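Local coordinates for protein cyclopenase asqI (Emericella nidulans, PDB 5YY3) that catalyses the zinc-dependent conversion of 4'-methoxycyclopenin into 4'-methoxyviridicatin, with release of methyl isocyanate, in the biosynthesis of aspoquinolone mycotoxins, at residues Ala158-Thr163 with Ala252-Leu257; Trp176-Asp181 with Met456-Lys461; His168-Leu173 with Thr227-Trp232. All blocks are in the same frame, centred on the assembly; numbering follows the deposited sequence.

Contact 1 (Ala158-Thr163 with Ala252-Leu257); sequences AGEICT and APISSL
S255 and S256 reach the carbonyls of G159 and A158 by nearly the same rotation of their side chains: OG stands beside the backbone N and roughly opposite the carbonyl carbon, with chi1 at -32° in S255 and -40° in S256. The S256 hydroxyl gives a weak hydrogen bond to the preceding of the two carbonyls, S256 OG lying 3.0 Å from A158 O. The S255 hydroxyl is directed at the next one, but S255 OG is modelled only 2.4 Å from G159 O; that length is doubtful, and S255 chi1 is itself far from a staggered value. Successive peptide oxygens are thus each faced by one of two successive serines. The pairing goes with a tight turn from I254 to L257, closed by L257 N to I254 O at 2.6 Å, in which 255-257 have helical backbone angles; the two hydroxyls diverge, each to its own carbonyl. Carbon contacts flank the polar pair. The methyl of A158 rests on the side chain of S255, CB to CB at 3.8 Å, and E160 CB meets the CG2 branch of I254, also at 3.8 Å. With CG anti to the backbone N (chi1 -177°), the extended E160 carries its carboxylate onward, and E160 OE2 forms a salt bridge with K459. Along the same segment C162 is joined by a disulfide to C162 of a second subunit, and I161 packs on L448 of that subunit. The arrangement is a loop-to-loop contact within the copper-type domain of the hemocyanin and tyrosinase family, placed next to a disulfide-linked subunit interface and away from the zinc ligands.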
ATOM      1  N   ALA A 158       7.566 -16.091  21.781  1.00 28.38           N
ATOM      2  CA  ALA A 158       6.569 -15.609  20.839  1.00 29.99           C
ATOM      3  C   ALA A 158       7.017 -14.300  20.228  1.00 26.68           C
ATOM      4  O   ALA A 158       7.375 -13.370  20.933  1.00 29.96           O
ATOM      5  CB  ALA A 158       5.221 -15.438  21.529  1.00 24.26           C
ATOM      6  N   GLY A 159       7.012 -14.230  18.908  1.00 27.86           N
ATOM      7  CA  GLY A 159       7.342 -12.981  18.246  1.00 27.78           C
ATOM      8  C   GLY A 159       6.065 -12.228  17.947  1.00 29.69           C
ATOM      9  O   GLY A 159       4.988 -12.619  18.390  1.00 30.50           O
ATOM     10  N   GLU A 160       6.191 -11.150  17.188  1.00 28.80           N
ATOM     11  CA  GLU A 160       5.070 -10.294  16.851  1.00 28.27           C
ATOM     12  C   GLU A 160       4.331 -10.840  15.631  1.00 26.88           C
ATOM     13  O   GLU A 160       4.932 -11.449  14.755  1.00 29.68           O
ATOM     14  CB  GLU A 160       5.580  -8.873  16.583  1.00 32.51           C
ATOM     15  CG  GLU A 160       4.518  -7.843  16.280  1.00 36.64           C
ATOM     16  CD  GLU A 160       5.097  -6.634  15.571  1.00 35.50           C
ATOM     17  OE1 GLU A 160       6.045  -6.808  14.765  1.00 36.76           O
ATOM     18  OE2 GLU A 160       4.602  -5.516  15.825  1.00 38.00           O
ATOM     19  N   ILE A 161       3.020 -10.631  15.574  1.00 25.21           N
ATOM     20  CA  ILE A 161       2.260 -10.982  14.386  1.00 27.07           C
ATOM     21  C   ILE A 161       2.360  -9.833  13.366  1.00 29.43           C
ATOM     22  O   ILE A 161       1.644  -8.835  13.510  1.00 32.97           O
ATOM     23  CB  ILE A 161       0.786 -11.295  14.763  1.00 24.24           C
ATOM     24  CG1 ILE A 161       0.736 -12.429  15.790  1.00 23.81           C
ATOM     25  CG2 ILE A 161      -0.049 -11.694  13.549  1.00 24.27           C
ATOM     26  CD1 ILE A 161      -0.673 -12.973  16.062  1.00 22.81           C
ATOM     27  N   CYS A 162       3.273  -9.941  12.382  1.00 24.93           N
ATOM     28  CA  CYS A 162       3.387  -8.925  11.303  1.00 29.27           C
ATOM     29  C   CYS A 162       2.680  -9.554  10.092  1.00 27.63           C
ATOM     30  O   CYS A 162       3.187 -10.487   9.446  1.00 30.80           O
ATOM     31  CB  CYS A 162       4.873  -8.456  10.984  1.00 26.85           C
ATOM     32  SG  CYS A 162       6.460  -7.389  10.497  0.50 71.20           S
ATOM     33  N   THR A 163       1.489  -9.031   9.815  1.00 23.73           N
ATOM     34  CA  THR A 163       0.558  -9.553   8.822  1.00 20.86           C
ATOM     35  C   THR A 163      -0.118  -8.372   8.101  1.00 25.60           C
ATOM     36  O   THR A 163      -0.134  -7.266   8.625  1.00 26.15           O
ATOM     37  CB  THR A 163      -0.460 -10.497   9.532  1.00 25.48           C
ATOM     38  OG1 THR A 163      -0.132 -11.867   9.273  1.00 26.25           O
ATOM     39  CG2 THR A 163      -1.863 -10.233   9.176  1.00 25.97           C
ATOM     40  N   ALA A 252      -2.680  -4.412  20.212  1.00 24.16           N
ATOM     41  CA  ALA A 252      -2.341  -5.646  20.890  1.00 27.91           C
ATOM     42  C   ALA A 252      -0.889  -5.608  21.341  1.00 25.23           C
ATOM     43  O   ALA A 252       0.002  -5.432  20.513  1.00 29.47           O
ATOM     44  CB  ALA A 252      -2.585  -6.834  19.969  1.00 32.15           C
ATOM     45  N   PRO A 253      -0.639  -5.784  22.651  1.00 29.13           N
ATOM     46  CA  PRO A 253       0.747  -5.782  23.142  1.00 33.91           C
ATOM     47  C   PRO A 253       1.579  -6.851  22.416  1.00 34.75           C
ATOM     48  O   PRO A 253       0.973  -7.821  21.952  1.00 32.81           O
ATOM     49  CB  PRO A 253       0.596  -6.099  24.641  1.00 29.20           C
ATOM     50  CG  PRO A 253      -0.811  -5.808  24.970  1.00 27.81           C
ATOM     51  CD  PRO A 253      -1.606  -6.056  23.724  1.00 26.60           C
ATOM     52  N   ILE A 254       2.899  -6.681  22.293  1.00 33.20           N
ATOM     53  CA  ILE A 254       3.702  -7.715  21.624  1.00 36.78           C
ATOM     54  C   ILE A 254       3.529  -9.033  22.338  1.00 43.31           C
ATOM     55  O   ILE A 254       3.521  -9.084  23.576  1.00 43.12           O
ATOM     56  CB  ILE A 254       5.203  -7.444  21.577  1.00 38.04           C
ATOM     57  CG1 ILE A 254       5.512  -5.974  21.694  1.00 35.70           C
ATOM     58  CG2 ILE A 254       5.806  -8.033  20.298  1.00 38.60           C
ATOM     59  CD1 ILE A 254       6.950  -5.767  21.536  1.00 39.22           C
ATOM     60  N   SER A 255       3.432 -10.091  21.540  1.00 39.10           N
ATOM     61  CA  SER A 255       2.864 -11.359  21.977  1.00 42.82           C
ATOM     62  C   SER A 255       3.405 -11.832  23.329  1.00 39.47           C
ATOM     63  O   SER A 255       2.681 -12.424  24.115  1.00 45.07           O
ATOM     64  CB  SER A 255       3.115 -12.399  20.903  1.00 38.67           C
ATOM     65  OG  SER A 255       3.109 -11.751  19.638  1.00 34.83           O
ATOM     66  N   SER A 256       4.661 -11.538  23.617  1.00 33.15           N
ATOM     67  CA  SER A 256       5.247 -11.977  24.875  1.00 35.98           C
ATOM     68  C   SER A 256       4.542 -11.325  26.080  1.00 40.47           C
ATOM     69  O   SER A 256       4.464 -11.918  27.151  1.00 44.75           O
ATOM     70  CB  SER A 256       6.753 -11.681  24.873  1.00 40.00           C
ATOM     71  OG  SER A 256       7.336 -11.957  23.591  1.00 32.24           O
ATOM     72  N   LEU A 257       3.990 -10.127  25.885  1.00 36.24           N
ATOM     73  CA  LEU A 257       3.360  -9.351  26.954  1.00 33.09           C
ATOM     74  C   LEU A 257       1.869  -9.620  27.088  1.00 33.50           C
ATOM     75  O   LEU A 257       1.249  -9.204  28.070  1.00 30.96           O
ATOM     76  CB  LEU A 257       3.556  -7.847  26.720  1.00 33.39           C
ATOM     77  CG  LEU A 257       4.962  -7.248  26.747  1.00 28.52           C
ATOM     78  CD1 LEU A 257       4.899  -5.783  26.367  1.00 26.56           C
ATOM     79  CD2 LEU A 257       5.591  -7.410  28.111  1.00 30.46           C
TER

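Contact 2 (Trp176-Asp181 with Met456-Lys461); sequences WRDDYD and MESKAK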
ATOM      1  N   TRP A 176       9.740   1.811  17.470  1.00 20.42           N
ATOM      2  CA  TRP A 176      10.051   2.982  18.249  1.00 20.04           C
ATOM      3  C   TRP A 176       9.298   2.936  19.583  1.00 23.69           C
ATOM      4  O   TRP A 176       9.880   3.183  20.636  1.00 25.59           O
ATOM      5  CB  TRP A 176       9.682   4.223  17.445  1.00 19.67           C
ATOM      6  CG  TRP A 176      10.374   5.490  17.789  1.00 18.03           C
ATOM      7  CD1 TRP A 176      11.528   5.954  17.246  1.00 17.73           C
ATOM      8  CD2 TRP A 176       9.911   6.514  18.694  1.00 18.48           C
ATOM      9  NE1 TRP A 176      11.831   7.191  17.768  1.00 19.34           N
ATOM     10  CE2 TRP A 176      10.857   7.555  18.655  1.00 17.04           C
ATOM     11  CE3 TRP A 176       8.795   6.639  19.526  1.00 17.67           C
ATOM     12  CZ2 TRP A 176      10.723   8.715  19.427  1.00 19.84           C
ATOM     13  CZ3 TRP A 176       8.667   7.798  20.301  1.00 18.57           C
ATOM     14  CH2 TRP A 176       9.629   8.812  20.247  1.00 16.39           C
ATOM     15  N   ARG A 177       8.011   2.607  19.549  1.00 20.12           N
ATOM     16  CA  ARG A 177       7.225   2.582  20.794  1.00 21.14           C
ATOM     17  C   ARG A 177       7.613   1.429  21.724  1.00 25.68           C
ATOM     18  O   ARG A 177       7.538   1.566  22.954  1.00 19.93           O
ATOM     19  CB  ARG A 177       5.735   2.510  20.483  1.00 20.70           C
ATOM     20  CG  ARG A 177       5.192   3.707  19.680  1.00 21.56           C
ATOM     21  CD  ARG A 177       3.661   3.644  19.599  1.00 19.74           C
ATOM     22  NE  ARG A 177       3.228   2.320  19.159  1.00 24.35           N
ATOM     23  CZ  ARG A 177       2.785   2.032  17.934  1.00 21.72           C
ATOM     24  NH1 ARG A 177       2.669   2.977  17.007  1.00 19.18           N
ATOM     25  NH2 ARG A 177       2.445   0.792  17.639  1.00 22.16           N
ATOM     26  N   ASP A 178       8.037   0.301  21.152  1.00 19.95           N
ATOM     27  CA  ASP A 178       8.448  -0.850  21.957  1.00 20.19           C
ATOM     28  C   ASP A 178       9.920  -0.814  22.318  1.00 22.85           C
ATOM     29  O   ASP A 178      10.431  -1.759  22.921  1.00 25.01           O
ATOM     30  CB  ASP A 178       8.184  -2.161  21.225  1.00 22.43           C
ATOM     31  CG  ASP A 178       6.729  -2.511  21.158  1.00 21.73           C
ATOM     32  OD1 ASP A 178       6.021  -2.320  22.149  1.00 20.97           O
ATOM     33  OD2 ASP A 178       6.292  -3.016  20.103  1.00 31.06           O
ATOM     34  N   ASP A 179      10.623   0.235  21.918  1.00 20.67           N
ATOM     35  CA  ASP A 179      12.049   0.280  22.197  1.00 24.57           C
ATOM     36  C   ASP A 179      12.299   0.102  23.698  1.00 21.19           C
ATOM     37  O   ASP A 179      11.739   0.830  24.526  1.00 23.67           O
ATOM     38  CB  ASP A 179      12.662   1.577  21.694  1.00 18.55           C
ATOM     39  CG  ASP A 179      14.143   1.645  21.951  1.00 22.32           C
ATOM     40  OD1 ASP A 179      14.525   1.897  23.110  1.00 22.75           O
ATOM     41  OD2 ASP A 179      14.930   1.445  21.001  1.00 22.20           O
ATOM     42  N   TYR A 180      13.123  -0.888  24.030  1.00 25.19           N
ATOM     43  CA  TYR A 180      13.402  -1.216  25.420  1.00 25.08           C
ATOM     44  C   TYR A 180      13.910  -0.007  26.189  1.00 26.21           C
ATOM     45  O   TYR A 180      13.506   0.228  27.320  1.00 24.29           O
ATOM     46  CB  TYR A 180      14.446  -2.347  25.551  1.00 23.88           C
ATOM     47  CG  TYR A 180      14.817  -2.534  27.005  1.00 28.13           C
ATOM     48  CD1 TYR A 180      13.947  -3.192  27.877  1.00 30.31           C
ATOM     49  CD2 TYR A 180      15.979  -1.968  27.536  1.00 25.97           C
ATOM     50  CE1 TYR A 180      14.243  -3.329  29.222  1.00 27.29           C
ATOM     51  CE2 TYR A 180      16.283  -2.099  28.886  1.00 26.81           C
ATOM     52  CZ  TYR A 180      15.400  -2.779  29.719  1.00 27.64           C
ATOM     53  OH  TYR A 180      15.676  -2.927  31.051  1.00 28.86           O
ATOM     54  N   ASP A 181      14.831   0.742  25.587  1.00 22.88           N
ATOM     55  CA  ASP A 181      15.490   1.799  26.317  1.00 22.17           C
ATOM     56  C   ASP A 181      14.578   3.017  26.452  1.00 21.20           C
ATOM     57  O   ASP A 181      14.658   3.743  27.440  1.00 22.77           O
ATOM     58  CB  ASP A 181      16.831   2.144  25.649  1.00 22.33           C
ATOM     59  CG  ASP A 181      17.826   0.980  25.725  1.00 27.11           C
ATOM     60  OD1 ASP A 181      18.409   0.772  26.813  1.00 27.95           O
ATOM     61  OD2 ASP A 181      18.007   0.256  24.714  1.00 26.44           O
ATOM     62  N   MET A 456      11.327  -7.467  24.790  1.00 26.85           N
ATOM     63  CA  MET A 456       9.997  -6.966  24.409  1.00 27.21           C
ATOM     64  C   MET A 456       9.987  -5.912  23.298  1.00 25.14           C
ATOM     65  O   MET A 456       9.146  -5.021  23.301  1.00 25.45           O
ATOM     66  CB  MET A 456       9.274  -6.402  25.638  1.00 24.56           C
ATOM     67  CG  MET A 456       9.105  -7.437  26.755  1.00 32.55           C
ATOM     68  SD  MET A 456       8.318  -8.949  26.152  1.00 38.24           S
ATOM     69  CE  MET A 456       9.136 -10.230  27.106  1.00 37.70           C
ATOM     70  N   GLU A 457      10.896  -6.029  22.336  1.00 25.43           N
ATOM     71  CA  GLU A 457      10.936  -5.101  21.202  1.00 26.91           C
ATOM     72  C   GLU A 457      10.288  -5.723  19.969  1.00 26.72           C
ATOM     73  O   GLU A 457      10.127  -6.938  19.887  1.00 23.74           O
ATOM     74  CB  GLU A 457      12.377  -4.687  20.892  1.00 22.26           C
ATOM     75  CG  GLU A 457      13.074  -3.995  22.048  1.00 22.63           C
ATOM     76  CD  GLU A 457      14.474  -3.527  21.694  1.00 24.93           C
ATOM     77  OE1 GLU A 457      15.198  -4.247  20.984  1.00 23.87           O
ATOM     78  OE2 GLU A 457      14.857  -2.432  22.134  1.00 23.37           O
ATOM     79  N   SER A 458       9.901  -4.889  19.008  1.00 23.77           N
ATOM     80  CA  SER A 458       9.282  -5.411  17.793  1.00 22.94           C
ATOM     81  C   SER A 458       9.756  -4.679  16.552  1.00 25.50           C
ATOM     82  O   SER A 458      10.122  -3.503  16.625  1.00 24.23           O
ATOM     83  CB  SER A 458       7.759  -5.341  17.896  1.00 28.78           C
ATOM     84  OG  SER A 458       7.330  -4.025  18.213  1.00 27.29           O
ATOM     85  N   LYS A 459       9.777  -5.411  15.434  1.00 25.68           N
ATOM     86  CA  LYS A 459       9.976  -4.880  14.082  1.00 23.80           C
ATOM     87  C   LYS A 459      11.405  -4.409  13.775  1.00 22.98           C
ATOM     88  O   LYS A 459      11.914  -4.678  12.694  1.00 25.26           O
ATOM     89  CB  LYS A 459       8.974  -3.746  13.809  1.00 20.93           C
ATOM     90  CG  LYS A 459       7.511  -4.226  13.722  1.00 24.77           C
ATOM     91  CD  LYS A 459       6.682  -3.337  12.779  1.00 23.71           C
ATOM     92  CE  LYS A 459       5.235  -3.817  12.653  1.00 24.68           C
ATOM     93  NZ  LYS A 459       4.524  -3.891  13.980  1.00 22.66           N
ATOM     94  N   ALA A 460      12.042  -3.712  14.714  1.00 22.23           N
ATOM     95  CA  ALA A 460      13.425  -3.254  14.543  1.00 24.78           C
ATOM     96  C   ALA A 460      13.992  -2.694  15.851  1.00 22.95           C
ATOM     97  O   ALA A 460      13.258  -2.468  16.813  1.00 23.39           O
ATOM     98  CB  ALA A 460      13.516  -2.192  13.444  1.00 19.96           C
ATOM     99  N   LYS A 461      15.308  -2.513  15.873  1.00 20.70           N
ATOM    100  CA  LYS A 461      15.989  -1.744  16.905  1.00 22.54           C
ATOM    101  C   LYS A 461      16.705  -0.591  16.218  1.00 19.11           C
ATOM    102  O   LYS A 461      17.673  -0.822  15.495  1.00 23.41           O
ATOM    103  CB  LYS A 461      16.999  -2.596  17.682  1.00 24.37           C
ATOM    104  CG  LYS A 461      17.790  -1.817  18.741  1.00 20.66           C
ATOM    105  CD  LYS A 461      16.870  -1.356  19.875  1.00 24.31           C
ATOM    106  CE  LYS A 461      17.623  -0.623  20.971  1.00 22.66           C
ATOM    107  NZ  LYS A 461      16.803  -0.484  22.215  1.00 18.31           N
TER
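The carboxylates of D179 and E457 lie side by side and point the same way, their planes turned 52° apart, and K461 NZ sits between them and D181. It meets D179 OD2 at 3.0 Å from above that carboxylate, 47° out of its plane. The other two groups receive it differently: E457 OE2 offers its syn lone pair, at 2.8 Å from K461 NZ, whereas D181 OD2 offers its anti lone pair, at 2.9 Å from K461 NZ. A bend at chi2 in the lysine chain helps to bring the ammonium to the three acids, and the lysine side chain crosses those of D179 and D181 at about a right angle. The anti lone pair of E457 OE2 is taken by Y180 N at 3.0 Å in a fairly straight bond (166°), so this one oxygen is gripped by two donors; E457 OE1 is bonded to Y541. D179 is the N-cap of helix 180-193, its OD1 accepting from L182 N and weakly from D181 N. Beside this network D178 OD1 forms a salt bridge with R389, and its OD2 faces the hydroxyl of S458, modelled too close for the bond to be certain. D179 OD2 and E457 OE2 stand 4.0 Å apart, a like-charged pair whose repulsion K461 probably offsets, while R536 gives D181 a second cation. Two acids from different domains therefore serve amides at the start of the helix that carries the zinc ligands H186 and H190, where their negative charge probably interacts favourably with the positive end of the helix dipole.

Contact 3 (His168-Leu173 with Thr227-Trp232); sequences HGHALL and TESLCW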
ATOM      1  N   HIS A 168      -1.680  -1.784   9.906  1.00 31.54           N
ATOM      2  CA  HIS A 168      -2.482  -0.607   9.579  1.00 35.21           C
ATOM      3  C   HIS A 168      -2.120   0.523  10.530  1.00 31.41           C
ATOM      4  O   HIS A 168      -1.322   0.330  11.442  1.00 33.44           O
ATOM      5  CB  HIS A 168      -3.986  -0.925   9.648  1.00 30.07           C
ATOM      6  CG  HIS A 168      -4.418  -1.980   8.675  1.00 48.45           C
ATOM      7  ND1 HIS A 168      -4.483  -1.764   7.314  1.00 51.87           N
ATOM      8  CD2 HIS A 168      -4.777  -3.281   8.862  1.00 44.06           C
ATOM      9  CE1 HIS A 168      -4.878  -2.870   6.704  1.00 35.68           C
ATOM     10  NE2 HIS A 168      -5.057  -3.807   7.621  1.00 33.47           N
ATOM     11  N   GLY A 169      -2.695   1.701  10.310  1.00 31.21           N
ATOM     12  CA  GLY A 169      -2.440   2.842  11.171  1.00 25.70           C
ATOM     13  C   GLY A 169      -0.966   3.160  11.344  1.00 29.96           C
ATOM     14  O   GLY A 169      -0.232   3.332  10.367  1.00 30.19           O
ATOM     15  N   HIS A 170      -0.532   3.227  12.600  1.00 24.56           N
ATOM     16  CA  HIS A 170       0.858   3.501  12.912  1.00 26.91           C
ATOM     17  C   HIS A 170       1.565   2.240  13.429  1.00 26.89           C
ATOM     18  O   HIS A 170       2.468   2.326  14.264  1.00 24.82           O
ATOM     19  CB  HIS A 170       0.958   4.631  13.947  1.00 33.27           C
ATOM     20  CG  HIS A 170       0.605   5.988  13.413  1.00 27.47           C
ATOM     21  ND1 HIS A 170      -0.663   6.523  13.514  1.00 27.41           N
ATOM     22  CD2 HIS A 170       1.362   6.927  12.793  1.00 27.10           C
ATOM     23  CE1 HIS A 170      -0.673   7.731  12.973  1.00 29.51           C
ATOM     24  NE2 HIS A 170       0.545   8.002  12.530  1.00 24.52           N
ATOM     25  N   ALA A 171       1.155   1.069  12.940  1.00 24.47           N
ATOM     26  CA  ALA A 171       1.767  -0.182  13.391  1.00 24.18           C
ATOM     27  C   ALA A 171       3.260  -0.240  13.061  1.00 25.52           C
ATOM     28  O   ALA A 171       4.042  -0.849  13.795  1.00 26.50           O
ATOM     29  CB  ALA A 171       1.051  -1.374  12.789  1.00 22.42           C
ATOM     30  N   LEU A 172       3.666   0.387  11.963  1.00 22.52           N
ATOM     31  CA  LEU A 172       5.068   0.337  11.575  1.00 23.31           C
ATOM     32  C   LEU A 172       5.982   0.975  12.629  1.00 24.77           C
ATOM     33  O   LEU A 172       7.161   0.607  12.737  1.00 25.49           O
ATOM     34  CB  LEU A 172       5.271   1.006  10.208  1.00 27.16           C
ATOM     35  CG  LEU A 172       4.820   0.188   8.981  1.00 25.28           C
ATOM     36  CD1 LEU A 172       5.102   0.942   7.678  1.00 24.45           C
ATOM     37  CD2 LEU A 172       5.471  -1.202   8.955  1.00 20.05           C
ATOM     38  N   LEU A 173       5.436   1.912  13.402  1.00 22.69           N
ATOM     39  CA  LEU A 173       6.205   2.659  14.415  1.00 23.31           C
ATOM     40  C   LEU A 173       6.426   1.858  15.697  1.00 23.58           C
ATOM     41  O   LEU A 173       7.048   2.325  16.650  1.00 22.48           O
ATOM     42  CB  LEU A 173       5.493   3.957  14.767  1.00 21.36           C
ATOM     43  CG  LEU A 173       5.402   4.926  13.590  1.00 25.25           C
ATOM     44  CD1 LEU A 173       4.740   6.239  14.032  1.00 19.93           C
ATOM     45  CD2 LEU A 173       6.809   5.158  13.033  1.00 21.48           C
ATOM     46  N   THR A 227       7.608  13.363  14.356  1.00 19.96           N
ATOM     47  CA  THR A 227       8.667  13.469  13.361  1.00 20.96           C
ATOM     48  C   THR A 227       9.031  12.079  12.830  1.00 21.00           C
ATOM     49  O   THR A 227       9.284  11.906  11.636  1.00 20.44           O
ATOM     50  CB  THR A 227       9.907  14.165  13.950  1.00 19.28           C
ATOM     51  OG1 THR A 227       9.557  15.513  14.310  1.00 17.86           O
ATOM     52  CG2 THR A 227      11.060  14.182  12.954  1.00 16.46           C
ATOM     53  N   GLU A 228       9.053  11.089  13.718  1.00 20.70           N
ATOM     54  CA  GLU A 228       9.368   9.718  13.322  1.00 15.98           C
ATOM     55  C   GLU A 228       8.289   9.215  12.371  1.00 20.12           C
ATOM     56  O   GLU A 228       8.575   8.516  11.388  1.00 19.88           O
ATOM     57  CB  GLU A 228       9.467   8.801  14.540  1.00 16.08           C
ATOM     58  CG  GLU A 228      10.100   7.449  14.245  1.00 15.48           C
ATOM     59  CD  GLU A 228      11.622   7.503  14.241  1.00 18.32           C
ATOM     60  OE1 GLU A 228      12.191   8.616  14.354  1.00 18.00           O
ATOM     61  OE2 GLU A 228      12.253   6.422  14.135  1.00 20.01           O
ATOM     62  N   SER A 229       7.045   9.571  12.674  1.00 21.45           N
ATOM     63  CA  SER A 229       5.924   9.305  11.785  1.00 20.44           C
ATOM     64  C   SER A 229       6.132   9.868  10.361  1.00 23.73           C
ATOM     65  O   SER A 229       5.899   9.178   9.377  1.00 21.28           O
ATOM     66  CB  SER A 229       4.644   9.874  12.388  1.00 19.36           C
ATOM     67  OG  SER A 229       3.512   9.188  11.873  1.00 27.82           O
ATOM     68  N   LEU A 230       6.574  11.116  10.260  1.00 23.02           N
ATOM     69  CA  LEU A 230       6.771  11.749   8.969  1.00 21.76           C
ATOM     70  C   LEU A 230       7.842  11.055   8.136  1.00 26.73           C
ATOM     71  O   LEU A 230       7.800  11.084   6.904  1.00 27.76           O
ATOM     72  CB  LEU A 230       7.146  13.216   9.157  1.00 26.05           C
ATOM     73  CG  LEU A 230       6.069  14.236   8.811  1.00 35.20           C
ATOM     74  CD1 LEU A 230       4.742  13.770   9.337  1.00 31.96           C
ATOM     75  CD2 LEU A 230       6.436  15.584   9.401  1.00 34.79           C
ATOM     76  N   CYS A 231       8.808  10.439   8.809  1.00 21.91           N
ATOM     77  CA  CYS A 231       9.902   9.780   8.114  1.00 22.35           C
ATOM     78  C   CYS A 231       9.389   8.598   7.284  1.00 24.68           C
ATOM     79  O   CYS A 231       9.898   8.308   6.198  1.00 23.02           O
ATOM     80  CB  CYS A 231      10.959   9.327   9.119  1.00 20.62           C
ATOM     81  SG  CYS A 231      11.688  10.691  10.084  1.00 20.72           S
ATOM     82  N   TRP A 232       8.370   7.927   7.794  1.00 21.67           N
ATOM     83  CA  TRP A 232       7.778   6.828   7.062  1.00 23.49           C
ATOM     84  C   TRP A 232       6.592   7.297   6.233  1.00 23.64           C
ATOM     85  O   TRP A 232       5.876   6.487   5.656  1.00 24.72           O
ATOM     86  CB  TRP A 232       7.345   5.730   8.026  1.00 20.48           C
ATOM     87  CG  TRP A 232       8.475   5.155   8.796  1.00 22.32           C
ATOM     88  CD1 TRP A 232       8.830   5.449  10.082  1.00 19.91           C
ATOM     89  CD2 TRP A 232       9.408   4.170   8.335  1.00 21.82           C
ATOM     90  NE1 TRP A 232       9.921   4.699  10.454  1.00 20.04           N
ATOM     91  CE2 TRP A 232      10.298   3.906   9.402  1.00 19.32           C
ATOM     92  CE3 TRP A 232       9.577   3.480   7.122  1.00 24.29           C
ATOM     93  CZ2 TRP A 232      11.343   2.978   9.296  1.00 22.67           C
ATOM     94  CZ3 TRP A 232      10.629   2.559   7.011  1.00 19.27           C
ATOM     95  CH2 TRP A 232      11.492   2.318   8.094  1.00 21.24           C
TER
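L173 and W232 run past each other in opposite directions, the leucine meeting the five-membered part of the indole obliquely, with L173 CD2 3.6 Å from W232 CD1. The two branches of L173 divide the work. CD2 also grazes the E228 side chain, at 4.2 Å from E228 CG, while L173 CD1 turns to S229 and lies 4.0 Å from S229 CA. CD2 thus lies between E228 and W232, four places apart at the end of the helix. The segments belong to the copper-type domain of the hemocyanin and tyrosinase family: 227-232 closes helix 210-231, which earlier carries the zinc ligand H218, and 168-173 is a type II' turn from H168 to A171 that runs into a 3-10 turn. H170, within the type II' turn, presents the edge of its ring to S229. The serine hydroxyl lies near the ring plane, with S229 OG 3.3 Å from H170 CD2. Having OG anti to the backbone N (chi1 -156°) places the hydroxyl at this edge, and P235 O, from the chain just beyond the helix, accepts hydrogen bonds from both H170 NE2 and S229 OG. On the other side of the leucine contact, Y175 OH is hydrogen-bonded to E228 OE2 and W232 NE1. R645 makes a cation-pi contact with the indole, and A164 of a second subunit packs on L172 and W232.

Overall arrangement
Along the chain 158-163 (contact 1) comes first, then 168-173 (contact 3) and 176-181 (contact 2), followed by 227-232 (contact 3), 252-257 (contact 1) and 456-461 (contact 2). Contact 2 thus crosses the other two, while contact 3 is nested in the loop closed by contact 1. Contacts 1 and 3 lie in the copper-type domain, whereas contact 2 joins it to the Ig-like one. The centres of contacts 1 and 2 are about 12 Å apart. Those of contacts 2 and 3 are about 14 Å apart, and those of contacts 1 and 3 about 18 Å. Contact 2 touches both others, including R177 with H170 O. The stretch from 158 to 181 thus links the subunit interface, helix 210-231 and the Ig-like domain.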